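Local coordinates for protein interleukin-20 receptor subunit beta (Homo sapiens, PDB 6DF3) that serves as a shared receptor subunit for the cytokines IL-19, IL-20 and IL-24, pairing with IL20RA or IL22RA1 and represented here by its two extracellular fibronectin type III domains, at residues 21-26 with 79-84; 32-37 with 61-66; 116-121 with 167-172; 131-136 with 156-161. The protein carries 1 engineered substitution. One frame throughout, in Å; residues are numbered along the deposited sequence.

Contact 1: 21-26 with 79-84; sequences SPVIAP and VRATLG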
loop_
_atom_site.group_PDB
_atom_site.type_symbol
_atom_site.label_atom_id
_atom_site.label_comp_id
_atom_site.label_asym_id
_atom_site.label_seq_id
_atom_site.Cartn_x
_atom_site.Cartn_y
_atom_site.Cartn_z
ATOM N N SER C 21 19.520 -6.327 -29.239
ATOM C CA SER C 21 19.716 -7.204 -30.387
ATOM C C SER C 21 20.291 -8.544 -29.903
ATOM O O SER C 21 21.111 -8.563 -29.008
ATOM C CB SER C 21 20.714 -6.629 -31.393
ATOM O OG SER C 21 20.415 -5.300 -31.680
ATOM N N PRO C 22 19.876 -9.652 -30.529
ATOM C CA PRO C 22 20.398 -10.920 -30.074
ATOM C C PRO C 22 21.858 -11.099 -30.432
ATOM O O PRO C 22 22.299 -10.650 -31.488
ATOM C CB PRO C 22 19.541 -11.936 -30.838
ATOM C CG PRO C 22 19.138 -11.216 -32.076
ATOM C CD PRO C 22 18.853 -9.836 -31.585
ATOM N N VAL C 23 22.585 -11.770 -29.563
ATOM C CA VAL C 23 23.965 -12.094 -29.821
ATOM C C VAL C 23 24.014 -13.345 -30.680
ATOM O O VAL C 23 23.317 -14.322 -30.398
ATOM C CB VAL C 23 24.732 -12.298 -28.519
ATOM C CG1 VAL C 23 26.113 -12.886 -28.770
ATOM C CG2 VAL C 23 24.801 -10.956 -27.798
ATOM N N ILE C 24 24.859 -13.294 -31.712
ATOM C CA ILE C 24 24.924 -14.329 -32.736
ATOM C C ILE C 24 25.768 -15.492 -32.220
ATOM O O ILE C 24 26.888 -15.286 -31.728
ATOM C CB ILE C 24 25.464 -13.758 -34.092
ATOM C CG1 ILE C 24 24.798 -14.482 -35.274
ATOM C CG2 ILE C 24 27.002 -13.797 -34.228
ATOM C CD1 ILE C 24 23.310 -14.170 -35.384
ATOM N N ALA C 25 25.236 -16.708 -32.329
ATOM C CA ALA C 25 25.926 -17.899 -31.836
ATOM C C ALA C 25 25.443 -19.170 -32.537
ATOM O O ALA C 25 24.895 -20.075 -31.887
ATOM C CB ALA C 25 25.748 -18.012 -30.322
ATOM N N PRO C 26 25.664 -19.256 -33.869
ATOM C CA PRO C 26 25.230 -20.477 -34.565
ATOM C C PRO C 26 25.836 -21.697 -33.856
ATOM O O PRO C 26 27.010 -21.656 -33.510
ATOM C CB PRO C 26 25.749 -20.275 -36.000
ATOM C CG PRO C 26 25.891 -18.792 -36.145
ATOM C CD PRO C 26 26.373 -18.342 -34.789
ATOM N N VAL C 79 22.798 -5.702 -19.169
ATOM C CA VAL C 79 22.472 -7.054 -19.608
ATOM C C VAL C 79 23.698 -7.771 -20.133
ATOM O O VAL C 79 24.597 -7.150 -20.681
ATOM C CB VAL C 79 21.394 -7.027 -20.681
ATOM C CG1 VAL C 79 21.901 -6.307 -21.921
ATOM C CG2 VAL C 79 20.922 -8.446 -21.042
ATOM N N ARG C 80 23.766 -9.076 -19.949
ATOM C CA ARG C 80 24.870 -9.819 -20.550
ATOM C C ARG C 80 24.384 -11.146 -21.070
ATOM O O ARG C 80 23.293 -11.595 -20.735
ATOM C CB ARG C 80 26.000 -10.018 -19.544
ATOM C CG ARG C 80 25.753 -11.083 -18.470
ATOM C CD ARG C 80 26.947 -11.279 -17.540
ATOM N NE ARG C 80 26.517 -12.044 -16.371
ATOM C CZ ARG C 80 27.272 -12.308 -15.304
ATOM N NH1 ARG C 80 28.537 -11.917 -15.238
ATOM N NH2 ARG C 80 26.739 -12.988 -14.289
ATOM N N ALA C 81 25.217 -11.773 -21.887
ATOM C CA ALA C 81 24.879 -13.022 -22.494
ATOM C C ALA C 81 25.760 -14.106 -21.920
ATOM O O ALA C 81 26.903 -13.845 -21.588
ATOM C CB ALA C 81 25.069 -12.920 -23.986
ATOM N N THR C 82 25.175 -15.299 -21.787
ATOM C CA THR C 82 25.859 -16.530 -21.368
ATOM C C THR C 82 25.640 -17.683 -22.360
ATOM O O THR C 82 24.592 -17.791 -23.034
ATOM C CB THR C 82 25.420 -17.052 -19.964
ATOM O OG1 THR C 82 24.011 -16.867 -19.764
ATOM C CG2 THR C 82 26.168 -16.325 -18.852
ATOM N N LEU C 83 26.659 -18.539 -22.385
ATOM C CA LEU C 83 26.755 -19.700 -23.266
ATOM C C LEU C 83 27.769 -20.645 -22.588
ATOM O O LEU C 83 28.882 -20.867 -23.092
ATOM C CB LEU C 83 27.197 -19.259 -24.677
ATOM C CG LEU C 83 26.801 -20.127 -25.870
ATOM C CD1 LEU C 83 27.124 -19.461 -27.201
ATOM C CD2 LEU C 83 27.495 -21.463 -25.793
ATOM N N GLY C 84 27.385 -21.136 -21.407
ATOM C CA GLY C 84 28.241 -22.012 -20.597
ATOM C C GLY C 84 29.236 -21.293 -19.698
ATOM O O GLY C 84 28.835 -20.622 -18.753
#
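Val23 is where segment 21-26 first meets strand 74-83, and it does so with one methyl only. With CG1 anti to the backbone N (chi1 170°), its other branch is the one presented to the strand, and CG2 stops 4.3 Å from CB of Ala81. That is a light methyl-to-methyl touch, made where the two backbones come nearest, Val23 CA and Ala81 CA lying 7.4 Å apart. Two residues on, Ala25 turns the same way and makes the tighter contact: its CB sits 3.7 Å from CD1 of Leu83. Leu83 supplies the reach here, because its CG is swung anti to the backbone N (chi1 -154°) and the end of the chain extends across to the alanine. No hydrogen bond links the two segments, and the buried surface is small, 104 Å², so this is a thin apolar seam. Around it, Val30 touches both Ala25 and Ala81, and Tyr32 also packs on Ala81, while Glu28 lies against Leu83. On the strand side, Ala81 N is hydrogen-bonded to Ser88 OG of the following strand. Leu83 leads into the turn toward strand 86-98. A connection from strand 15-19 of one sheet to strand 31-37 of the other, folded against the end of strand 74-83, which neighbours 31-37, fits the beta sandwich of the first fibronectin type III domain.

Contact 2: 32-37 with 61-66; sequences YSVEYQ and PECDVT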
loop_
_atom_site.group_PDB
_atom_site.type_symbol
_atom_site.label_atom_id
_atom_site.label_comp_id
_atom_site.label_asym_id
_atom_site.label_seq_id
_atom_site.Cartn_x
_atom_site.Cartn_y
_atom_site.Cartn_z
ATOM N N TYR C 32 20.421 -14.769 -21.473
ATOM C CA TYR C 32 20.761 -13.398 -21.076
ATOM C C TYR C 32 20.498 -13.204 -19.589
ATOM O O TYR C 32 19.570 -13.808 -19.071
ATOM C CB TYR C 32 19.905 -12.389 -21.895
ATOM C CG TYR C 32 20.108 -12.512 -23.368
ATOM C CD1 TYR C 32 21.253 -12.017 -23.955
ATOM C CD2 TYR C 32 19.174 -13.175 -24.181
ATOM C CE1 TYR C 32 21.494 -12.164 -25.309
ATOM C CE2 TYR C 32 19.394 -13.310 -25.554
ATOM C CZ TYR C 32 20.568 -12.798 -26.106
ATOM O OH TYR C 32 20.855 -12.933 -27.436
ATOM N N SER C 33 21.241 -12.330 -18.917
ATOM C CA SER C 33 20.926 -11.928 -17.507
ATOM C C SER C 33 20.838 -10.433 -17.431
ATOM O O SER C 33 21.678 -9.735 -18.005
ATOM C CB SER C 33 21.975 -12.434 -16.513
ATOM O OG SER C 33 22.181 -13.822 -16.742
ATOM N N VAL C 34 19.805 -9.954 -16.753
ATOM C CA VAL C 34 19.623 -8.530 -16.544
ATOM C C VAL C 34 19.808 -8.095 -15.073
ATOM O O VAL C 34 19.304 -8.758 -14.190
ATOM C CB VAL C 34 18.242 -8.096 -16.997
ATOM C CG1 VAL C 34 18.061 -6.615 -16.760
ATOM C CG2 VAL C 34 18.045 -8.477 -18.445
ATOM N N GLU C 35 20.499 -6.970 -14.846
ATOM C CA GLU C 35 20.594 -6.389 -13.509
ATOM C C GLU C 35 20.289 -4.896 -13.553
ATOM O O GLU C 35 20.362 -4.317 -14.622
ATOM C CB GLU C 35 21.972 -6.607 -12.957
ATOM C CG GLU C 35 22.224 -8.074 -12.717
ATOM C CD GLU C 35 23.590 -8.329 -12.098
ATOM O OE1 GLU C 35 24.451 -7.416 -12.123
ATOM O OE2 GLU C 35 23.811 -9.474 -11.614
ATOM N N TYR C 36 19.940 -4.293 -12.401
ATOM C CA TYR C 36 19.541 -2.865 -12.346
ATOM C C TYR C 36 20.056 -2.204 -11.108
ATOM O O TYR C 36 20.483 -2.888 -10.158
ATOM C CB TYR C 36 18.013 -2.745 -12.355
ATOM C CG TYR C 36 17.286 -3.287 -11.105
ATOM C CD1 TYR C 36 16.996 -4.596 -10.978
ATOM C CD2 TYR C 36 16.938 -2.451 -10.052
ATOM C CE1 TYR C 36 16.317 -5.113 -9.859
ATOM C CE2 TYR C 36 16.291 -2.921 -8.901
ATOM C CZ TYR C 36 15.976 -4.257 -8.822
ATOM O OH TYR C 36 15.408 -4.762 -7.700
ATOM N N GLN C 37 20.079 -0.888 -11.158
ATOM C CA GLN C 37 20.262 0.000 -10.024
ATOM C C GLN C 37 19.219 1.084 -10.119
ATOM O O GLN C 37 18.983 1.649 -11.209
ATOM C CB GLN C 37 21.552 0.815 -10.177
ATOM C CG GLN C 37 22.774 -0.038 -10.158
ATOM C CD GLN C 37 24.067 0.763 -10.139
ATOM O OE1 GLN C 37 24.196 1.735 -10.876
ATOM N NE2 GLN C 37 25.030 0.314 -9.375
ATOM N N PRO C 61 15.316 -12.051 -26.594
ATOM C CA PRO C 61 16.113 -10.823 -26.540
ATOM C C PRO C 61 15.372 -9.671 -25.757
ATOM O O PRO C 61 15.475 -8.503 -26.107
ATOM C CB PRO C 61 16.313 -10.516 -28.026
ATOM C CG PRO C 61 15.013 -10.958 -28.651
ATOM C CD PRO C 61 14.373 -11.993 -27.735
ATOM N N GLU C 62 14.662 -10.008 -24.678
ATOM C CA GLU C 62 13.959 -9.025 -23.893
ATOM C C GLU C 62 13.703 -9.482 -22.437
ATOM O O GLU C 62 14.012 -10.602 -22.049
ATOM C CB GLU C 62 12.681 -8.585 -24.637
ATOM C CG GLU C 62 11.601 -9.631 -24.643
ATOM C CD GLU C 62 10.474 -9.337 -25.630
ATOM O OE1 GLU C 62 10.752 -8.999 -26.805
ATOM O OE2 GLU C 62 9.296 -9.486 -25.237
ATOM N N CYS C 63 13.194 -8.558 -21.628
ATOM C CA CYS C 63 12.905 -8.795 -20.214
ATOM C C CYS C 63 11.879 -7.784 -19.755
ATOM O O CYS C 63 12.116 -6.574 -19.830
ATOM C CB CYS C 63 14.154 -8.585 -19.360
ATOM S SG CYS C 63 13.935 -8.848 -17.539
ATOM N N ASP C 64 10.764 -8.278 -19.244
ATOM C CA ASP C 64 9.841 -7.476 -18.511
ATOM C C ASP C 64 10.395 -7.090 -17.103
ATOM O O ASP C 64 10.282 -7.869 -16.155
ATOM C CB ASP C 64 8.493 -8.195 -18.416
ATOM C CG ASP C 64 7.407 -7.301 -17.886
ATOM O OD1 ASP C 64 7.752 -6.253 -17.280
ATOM O OD2 ASP C 64 6.207 -7.619 -18.080
ATOM N N VAL C 65 10.908 -5.858 -16.955
ATOM C CA VAL C 65 11.487 -5.372 -15.722
ATOM C C VAL C 65 10.471 -4.565 -14.921
ATOM O O VAL C 65 10.809 -3.794 -14.045
ATOM C CB VAL C 65 12.747 -4.484 -15.994
ATOM C CG1 VAL C 65 13.798 -5.248 -16.794
ATOM C CG2 VAL C 65 12.435 -3.248 -16.787
ATOM N N THR C 66 9.204 -4.689 -15.247
ATOM C CA THR C 66 8.170 -3.935 -14.549
ATOM C C THR C 66 8.293 -4.054 -13.032
ATOM O O THR C 66 8.259 -3.070 -12.332
ATOM C CB THR C 66 6.805 -4.396 -15.045
ATOM O OG1 THR C 66 6.718 -4.183 -16.490
ATOM C CG2 THR C 66 5.652 -3.669 -14.265
#
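Val34 has CG1 anti to the backbone N (chi1 179°), which splits its two methyls between two partners: CG2 goes to Cys63 and CG1 to Val65. The contact spans the interior of the first fibronectin type III domain, joining strand 31-37 of the four-stranded sheet to strand 62-64 of the three-stranded one. Val34 CG2 stands 4.0 Å from Cys63 CB, the shortest approach between the segments. The SG of Cys63 is likewise trans to its own backbone N and runs on to a disulfide with Cys55, which ties the cysteine covalently to the connection that precedes its strand. CG1 of Val34 makes a looser touch, 4.5 Å from Val65 CG1, beyond Cys63. At the other end of the contact, the Tyr32 ring comes at Pro61 obliquely, with CE2 4.2 Å from Pro61 CA. The phenol oxygen accepts a hydrogen bond from the backbone N of Val23, and Trp20 meets the same ring edge-to-face, so the tyrosine is held at its hydroxyl by one residue and packed by the other. Leu18 and Val79 add to the apolar surroundings of Val34. From Asp64 to Thr66 the chain bends in an Asx turn: Thr66 N donates to Asp64 OD1 over 2.9 Å at 158°, meeting that oxygen nearly end-on to its C-O bond.

Contact 3: 116-121 with 167-172; sequences FHLVIE and YCVKAE. Unlike the reference sequence in segment 167-172: Glu172 (reference Gln).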
loop_
_atom_site.group_PDB
_atom_site.type_symbol
_atom_site.label_atom_id
_atom_site.label_comp_id
_atom_site.label_asym_id
_atom_site.label_seq_id
_atom_site.Cartn_x
_atom_site.Cartn_y
_atom_site.Cartn_z
ATOM N N PHE C 116 -32.798 2.080 -20.636
ATOM C CA PHE C 116 -32.564 3.506 -20.320
ATOM C C PHE C 116 -31.183 3.835 -19.715
ATOM O O PHE C 116 -30.732 4.976 -19.819
ATOM C CB PHE C 116 -33.646 4.003 -19.335
ATOM C CG PHE C 116 -35.007 4.315 -19.964
ATOM C CD1 PHE C 116 -35.457 3.692 -21.141
ATOM C CD2 PHE C 116 -35.861 5.218 -19.329
ATOM C CE1 PHE C 116 -36.683 3.997 -21.671
ATOM C CE2 PHE C 116 -37.101 5.520 -19.866
ATOM C CZ PHE C 116 -37.511 4.903 -21.029
ATOM N N HIS C 117 -30.535 2.862 -19.065
ATOM C CA HIS C 117 -29.297 3.105 -18.371
ATOM C C HIS C 117 -28.142 3.056 -19.341
ATOM O O HIS C 117 -28.121 2.221 -20.254
ATOM C CB HIS C 117 -29.046 2.046 -17.327
ATOM C CG HIS C 117 -30.058 2.043 -16.243
ATOM N ND1 HIS C 117 -29.770 2.476 -14.969
ATOM C CD2 HIS C 117 -31.354 1.667 -16.239
ATOM C CE1 HIS C 117 -30.854 2.365 -14.223
ATOM N NE2 HIS C 117 -31.832 1.887 -14.972
ATOM N N LEU C 118 -27.187 3.953 -19.123
ATOM C CA LEU C 118 -25.983 4.033 -19.911
ATOM C C LEU C 118 -24.846 3.376 -19.129
ATOM O O LEU C 118 -24.647 3.726 -17.966
ATOM C CB LEU C 118 -25.647 5.493 -20.156
ATOM C CG LEU C 118 -24.404 5.735 -21.032
ATOM C CD1 LEU C 118 -24.687 5.327 -22.477
ATOM C CD2 LEU C 118 -24.020 7.203 -20.896
ATOM N N VAL C 119 -24.098 2.469 -19.769
ATOM C CA VAL C 119 -23.002 1.719 -19.091
ATOM C C VAL C 119 -21.690 1.695 -19.899
ATOM O O VAL C 119 -21.707 1.675 -21.131
ATOM C CB VAL C 119 -23.468 0.297 -18.620
ATOM C CG1 VAL C 119 -24.373 -0.404 -19.612
ATOM C CG2 VAL C 119 -22.337 -0.616 -18.190
ATOM N N ILE C 120 -20.573 1.724 -19.159
ATOM C CA ILE C 120 -19.238 1.780 -19.689
ATOM C C ILE C 120 -18.459 0.586 -19.127
ATOM O O ILE C 120 -18.705 0.121 -17.987
ATOM C CB ILE C 120 -18.568 3.152 -19.385
ATOM C CG1 ILE C 120 -17.342 3.364 -20.280
ATOM C CG2 ILE C 120 -18.149 3.293 -17.920
ATOM C CD1 ILE C 120 -16.635 4.708 -20.127
ATOM N N GLU C 121 -17.550 0.063 -19.942
ATOM C CA GLU C 121 -16.577 -0.954 -19.528
ATOM C C GLU C 121 -15.218 -0.561 -20.074
ATOM O O GLU C 121 -14.994 -0.597 -21.279
ATOM C CB GLU C 121 -17.005 -2.312 -20.075
ATOM C CG GLU C 121 -16.006 -3.438 -19.840
ATOM C CD GLU C 121 -16.652 -4.817 -19.916
ATOM O OE1 GLU C 121 -17.740 -4.961 -20.512
ATOM O OE2 GLU C 121 -16.063 -5.768 -19.355
ATOM N N TYR C 167 -26.545 10.904 -25.719
ATOM C CA TYR C 167 -25.605 11.112 -24.619
ATOM C C TYR C 167 -24.241 10.677 -25.119
ATOM O O TYR C 167 -24.128 9.622 -25.752
ATOM C CB TYR C 167 -25.993 10.274 -23.399
ATOM C CG TYR C 167 -27.062 10.876 -22.475
ATOM C CD1 TYR C 167 -28.400 10.977 -22.880
ATOM C CD2 TYR C 167 -26.730 11.311 -21.177
ATOM C CE1 TYR C 167 -29.372 11.510 -22.030
ATOM C CE2 TYR C 167 -27.680 11.835 -20.312
ATOM C CZ TYR C 167 -29.003 11.936 -20.736
ATOM O OH TYR C 167 -29.938 12.459 -19.876
ATOM N N CYS C 168 -23.212 11.479 -24.844
ATOM C CA CYS C 168 -21.874 11.216 -25.382
ATOM C C CYS C 168 -20.849 11.019 -24.281
ATOM O O CYS C 168 -20.988 11.567 -23.196
ATOM C CB CYS C 168 -21.448 12.323 -26.350
ATOM S SG CYS C 168 -22.554 12.460 -27.780
ATOM N N VAL C 169 -19.825 10.229 -24.570
ATOM C CA VAL C 169 -18.845 9.786 -23.547
ATOM C C VAL C 169 -17.398 9.590 -24.085
ATOM O O VAL C 169 -17.209 9.042 -25.167
ATOM C CB VAL C 169 -19.307 8.451 -22.891
ATOM C CG1 VAL C 169 -20.604 8.632 -22.112
ATOM C CG2 VAL C 169 -19.524 7.360 -23.946
ATOM N N LYS C 170 -16.408 10.033 -23.309
ATOM C CA LYS C 170 -15.018 9.752 -23.585
ATOM C C LYS C 170 -14.331 9.465 -22.220
ATOM O O LYS C 170 -14.832 9.905 -21.167
ATOM C CB LYS C 170 -14.337 10.932 -24.282
ATOM C CG LYS C 170 -14.417 12.212 -23.467
ATOM C CD LYS C 170 -13.733 13.395 -24.106
ATOM C CE LYS C 170 -13.780 14.606 -23.183
ATOM N NZ LYS C 170 -13.032 15.761 -23.749
ATOM N N ALA C 171 -13.186 8.788 -22.274
ATOM C CA ALA C 171 -12.467 8.316 -21.086
ATOM C C ALA C 171 -10.952 8.491 -21.215
ATOM O O ALA C 171 -10.363 8.360 -22.293
ATOM C CB ALA C 171 -12.796 6.856 -20.807
ATOM N N GLU C 172 -10.335 8.713 -20.074
ATOM C CA GLU C 172 -8.965 9.144 -19.929
ATOM C C GLU C 172 -8.407 8.303 -18.773
ATOM O O GLU C 172 -9.172 7.796 -17.953
ATOM C CB GLU C 172 -9.090 10.598 -19.480
ATOM C CG GLU C 172 -7.887 11.484 -19.565
ATOM C CD GLU C 172 -8.043 12.782 -18.759
ATOM O OE1 GLU C 172 -7.274 13.733 -19.032
ATOM O OE2 GLU C 172 -8.899 12.883 -17.851
#
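Tyr167 OH is the polar atom at one end of this otherwise greasy contact: it is hydrogen-bonded to the backbone N of Glu162 and more weakly to Arg137 NH1. At the other end of the side chain, the tyrosine CB meets the opposite strand, where CD2 of Leu118 lies 4.4 Å away. The same CD2 also makes the closest touch between the segments, 3.9 Å to CG1 of Val169, so one leucine methyl bridges two residues of strand 167-172. It gets there because Leu118 holds CG trans to the backbone N (chi1 -178°), which extends the side chain toward the facing sheet. Val169 reaches back with the branch that lies anti to its carbonyl carbon, and the two side chains pass alongside each other, pointing opposite ways. Further along, Ile120 is fully extended (chi2 177°) and its terminal CD1 ends 4.5 Å from CB of Ala171, a light contact that needs the whole length of the isoleucine. No hydrogen bond crosses between the segments. The strands run nearly parallel, their axes 9.8 Å apart at an angle of 16°, as befits two sheets stacked face to face in the second fibronectin type III domain. Cys168 turns away to its disulfide with Cys189 in strand 180-189. Within the core, Leu158 and Ile111, from the sheet of strand 117-122, each touch both Ile120 and Val169; from the sheet of strand 167-175, Val133 touches Ile120 and Tyr135 touches Val169.

Contact 4: 131-136 with 156-161; sequences FLVAYW and VHLETM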
loop_
_atom_site.group_PDB
_atom_site.type_symbol
_atom_site.label_atom_id
_atom_site.label_comp_id
_atom_site.label_asym_id
_atom_site.label_seq_id
_atom_site.Cartn_x
_atom_site.Cartn_y
_atom_site.Cartn_z
ATOM N N PHE C 131 -9.342 5.876 -13.786
ATOM C CA PHE C 131 -10.069 6.325 -15.009
ATOM C C PHE C 131 -10.985 7.500 -14.689
ATOM O O PHE C 131 -11.779 7.455 -13.725
ATOM C CB PHE C 131 -10.920 5.215 -15.650
ATOM C CG PHE C 131 -10.126 4.034 -16.114
ATOM C CD1 PHE C 131 -9.799 3.008 -15.231
ATOM C CD2 PHE C 131 -9.659 3.949 -17.449
ATOM C CE1 PHE C 131 -9.054 1.904 -15.656
ATOM C CE2 PHE C 131 -8.923 2.840 -17.892
ATOM C CZ PHE C 131 -8.607 1.825 -16.995
ATOM N N LEU C 132 -10.818 8.543 -15.494
ATOM C CA LEU C 132 -11.721 9.670 -15.596
ATOM C C LEU C 132 -12.644 9.468 -16.773
ATOM O O LEU C 132 -12.212 9.204 -17.877
ATOM C CB LEU C 132 -10.923 10.915 -15.881
ATOM C CG LEU C 132 -11.373 12.165 -15.182
ATOM C CD1 LEU C 132 -10.297 12.458 -14.151
ATOM C CD2 LEU C 132 -11.596 13.333 -16.166
ATOM N N VAL C 133 -13.929 9.613 -16.549
ATOM C CA VAL C 133 -14.919 9.465 -17.616
ATOM C C VAL C 133 -15.725 10.742 -17.634
ATOM O O VAL C 133 -16.284 11.131 -16.621
ATOM C CB VAL C 133 -15.821 8.227 -17.421
ATOM C CG1 VAL C 133 -16.753 8.034 -18.610
ATOM C CG2 VAL C 133 -14.955 6.985 -17.253
ATOM N N ALA C 134 -15.723 11.414 -18.779
ATOM C CA ALA C 134 -16.541 12.607 -19.002
ATOM C C ALA C 134 -17.723 12.154 -19.787
ATOM O O ALA C 134 -17.572 11.367 -20.746
ATOM C CB ALA C 134 -15.788 13.677 -19.783
ATOM N N TYR C 135 -18.901 12.608 -19.338
ATOM C CA TYR C 135 -20.125 12.395 -20.073
ATOM C C TYR C 135 -21.117 13.566 -19.957
ATOM O O TYR C 135 -21.127 14.316 -18.963
ATOM C CB TYR C 135 -20.782 11.070 -19.658
ATOM C CG TYR C 135 -21.298 10.950 -18.219
ATOM C CD1 TYR C 135 -22.619 11.329 -17.831
ATOM C CD2 TYR C 135 -20.479 10.392 -17.261
ATOM C CE1 TYR C 135 -23.034 11.176 -16.501
ATOM C CE2 TYR C 135 -20.884 10.232 -15.962
ATOM C CZ TYR C 135 -22.130 10.604 -15.577
ATOM O OH TYR C 135 -22.329 10.344 -14.243
ATOM N N TRP C 136 -21.953 13.687 -20.987
ATOM C CA TRP C 136 -22.870 14.820 -21.135
ATOM C C TRP C 136 -24.040 14.459 -22.056
ATOM O O TRP C 136 -23.939 13.570 -22.913
ATOM C CB TRP C 136 -22.127 16.064 -21.674
ATOM C CG TRP C 136 -21.545 15.926 -23.100
ATOM C CD1 TRP C 136 -22.189 16.206 -24.288
ATOM C CD2 TRP C 136 -20.220 15.501 -23.460
ATOM N NE1 TRP C 136 -21.355 15.959 -25.353
ATOM C CE2 TRP C 136 -20.141 15.533 -24.876
ATOM C CE3 TRP C 136 -19.097 15.086 -22.723
ATOM C CZ2 TRP C 136 -18.999 15.167 -25.568
ATOM C CZ3 TRP C 136 -17.946 14.715 -23.408
ATOM C CH2 TRP C 136 -17.906 14.756 -24.826
ATOM N N VAL C 156 -19.696 -0.784 -15.515
ATOM C CA VAL C 156 -20.184 0.188 -14.573
ATOM C C VAL C 156 -21.243 1.164 -15.185
ATOM O O VAL C 156 -21.075 1.703 -16.273
ATOM C CB VAL C 156 -19.001 0.971 -14.009
ATOM C CG1 VAL C 156 -19.476 2.061 -13.068
ATOM C CG2 VAL C 156 -18.078 0.024 -13.261
ATOM N N HIS C 157 -22.351 1.334 -14.461
ATOM C CA HIS C 157 -23.329 2.406 -14.668
ATOM C C HIS C 157 -22.732 3.819 -14.584
ATOM O O HIS C 157 -22.007 4.154 -13.644
ATOM C CB HIS C 157 -24.374 2.271 -13.601
ATOM C CG HIS C 157 -25.528 3.204 -13.745
ATOM N ND1 HIS C 157 -25.595 4.402 -13.071
ATOM C CD2 HIS C 157 -26.676 3.101 -14.450
ATOM C CE1 HIS C 157 -26.734 5.004 -13.363
ATOM N NE2 HIS C 157 -27.399 4.246 -14.220
ATOM N N LEU C 158 -23.033 4.633 -15.587
ATOM C CA LEU C 158 -22.715 6.079 -15.610
ATOM C C LEU C 158 -23.875 7.015 -15.231
ATOM O O LEU C 158 -23.765 7.840 -14.328
ATOM C CB LEU C 158 -22.299 6.480 -17.024
ATOM C CG LEU C 158 -20.994 5.918 -17.520
ATOM C CD1 LEU C 158 -20.825 6.455 -18.936
ATOM C CD2 LEU C 158 -19.862 6.321 -16.593
ATOM N N GLU C 159 -24.957 6.913 -15.982
ATOM C CA GLU C 159 -26.072 7.827 -15.871
ATOM C C GLU C 159 -27.311 7.079 -16.386
ATOM O O GLU C 159 -27.197 6.216 -17.260
ATOM C CB GLU C 159 -25.762 9.115 -16.667
ATOM C CG GLU C 159 -26.846 10.211 -16.686
ATOM C CD GLU C 159 -27.254 10.608 -15.275
ATOM O OE1 GLU C 159 -26.438 11.174 -14.512
ATOM O OE2 GLU C 159 -28.378 10.294 -14.893
ATOM N N THR C 160 -28.474 7.353 -15.790
ATOM C CA THR C 160 -29.746 6.976 -16.404
ATOM C C THR C 160 -30.141 8.134 -17.300
ATOM O O THR C 160 -30.100 9.290 -16.887
ATOM C CB THR C 160 -30.872 6.678 -15.377
ATOM O OG1 THR C 160 -30.577 5.431 -14.739
ATOM C CG2 THR C 160 -32.259 6.585 -16.061
ATOM N N MET C 161 -30.567 7.804 -18.512
ATOM C CA MET C 161 -30.721 8.787 -19.562
ATOM C C MET C 161 -32.142 9.258 -19.587
ATOM O O MET C 161 -33.011 8.570 -19.077
ATOM C CB MET C 161 -30.348 8.156 -20.896
ATOM C CG MET C 161 -28.902 7.652 -20.916
ATOM S SD MET C 161 -28.304 7.188 -22.555
ATOM C CE MET C 161 -29.459 5.859 -22.947
#
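In the sandwich of the second fibronectin type III domain, Tyr135 of strand 131-136 reaches across to the edge strand 156-160 of the facing sheet. Its CG lies between the backbone N and the carbonyl carbon (chi1 65°), the crowded position, and this stands the ring up against Leu158 and Glu159, both on the same side of its plane. Leu158 covers that face, CB lying 4.1 Å above the plane and toward the rim, while its CD2 is 4.1 Å from CE2. CB of Glu159 comes closer, 3.4 Å from CE1 at the far side of the ring from CE2, approaching obliquely, and the glutamate chain crosses the tyrosine at about a right angle. The phenol oxygen ends 2.9 Å from the carbonyl O of Leu158. Both consecutive side chains can turn toward Tyr135, consistent with the psi of -58° at Leu158; the backbone of Leu118 pairs with both residues, which fits a beta bulge. Leu158 CD2 also touches CG1 of Val133, so Leu158 from the three-stranded sheet meets Tyr135 and Val133 from the four-stranded one inside the sandwich, with Ile120 and Val169 beside them. At the outer side of strand 156-160, His157 NE2 and Thr160 OG1 make a weak bond of 3.4 Å, with the hydroxyl in the ring plane. His157 also meets the ring of His117, and its backbone is hydrogen-bonded to the chain of another protein.

The four contacts fall into two pairs, one per fibronectin type III domain. Contacts 1 and 2 lie in the first, with centres 14 Å apart, and share the sheet in which strands 31-37 and 74-83 are neighbours; Arg80 O to Ser33 N, 2.8 Å, joins them. Contacts 3 and 4 almost coincide, with centres 5 Å apart, because their four strands belong to the same sandwich, two from each sheet. Along the chain, contact 2 falls between the segments of contact 1, and contact 4 between those of contact 3. About 40 Å separates the centres of contacts 2 and 3, on opposite sides of the chain's centre: two separately packed cores in an elongated extracellular receptor.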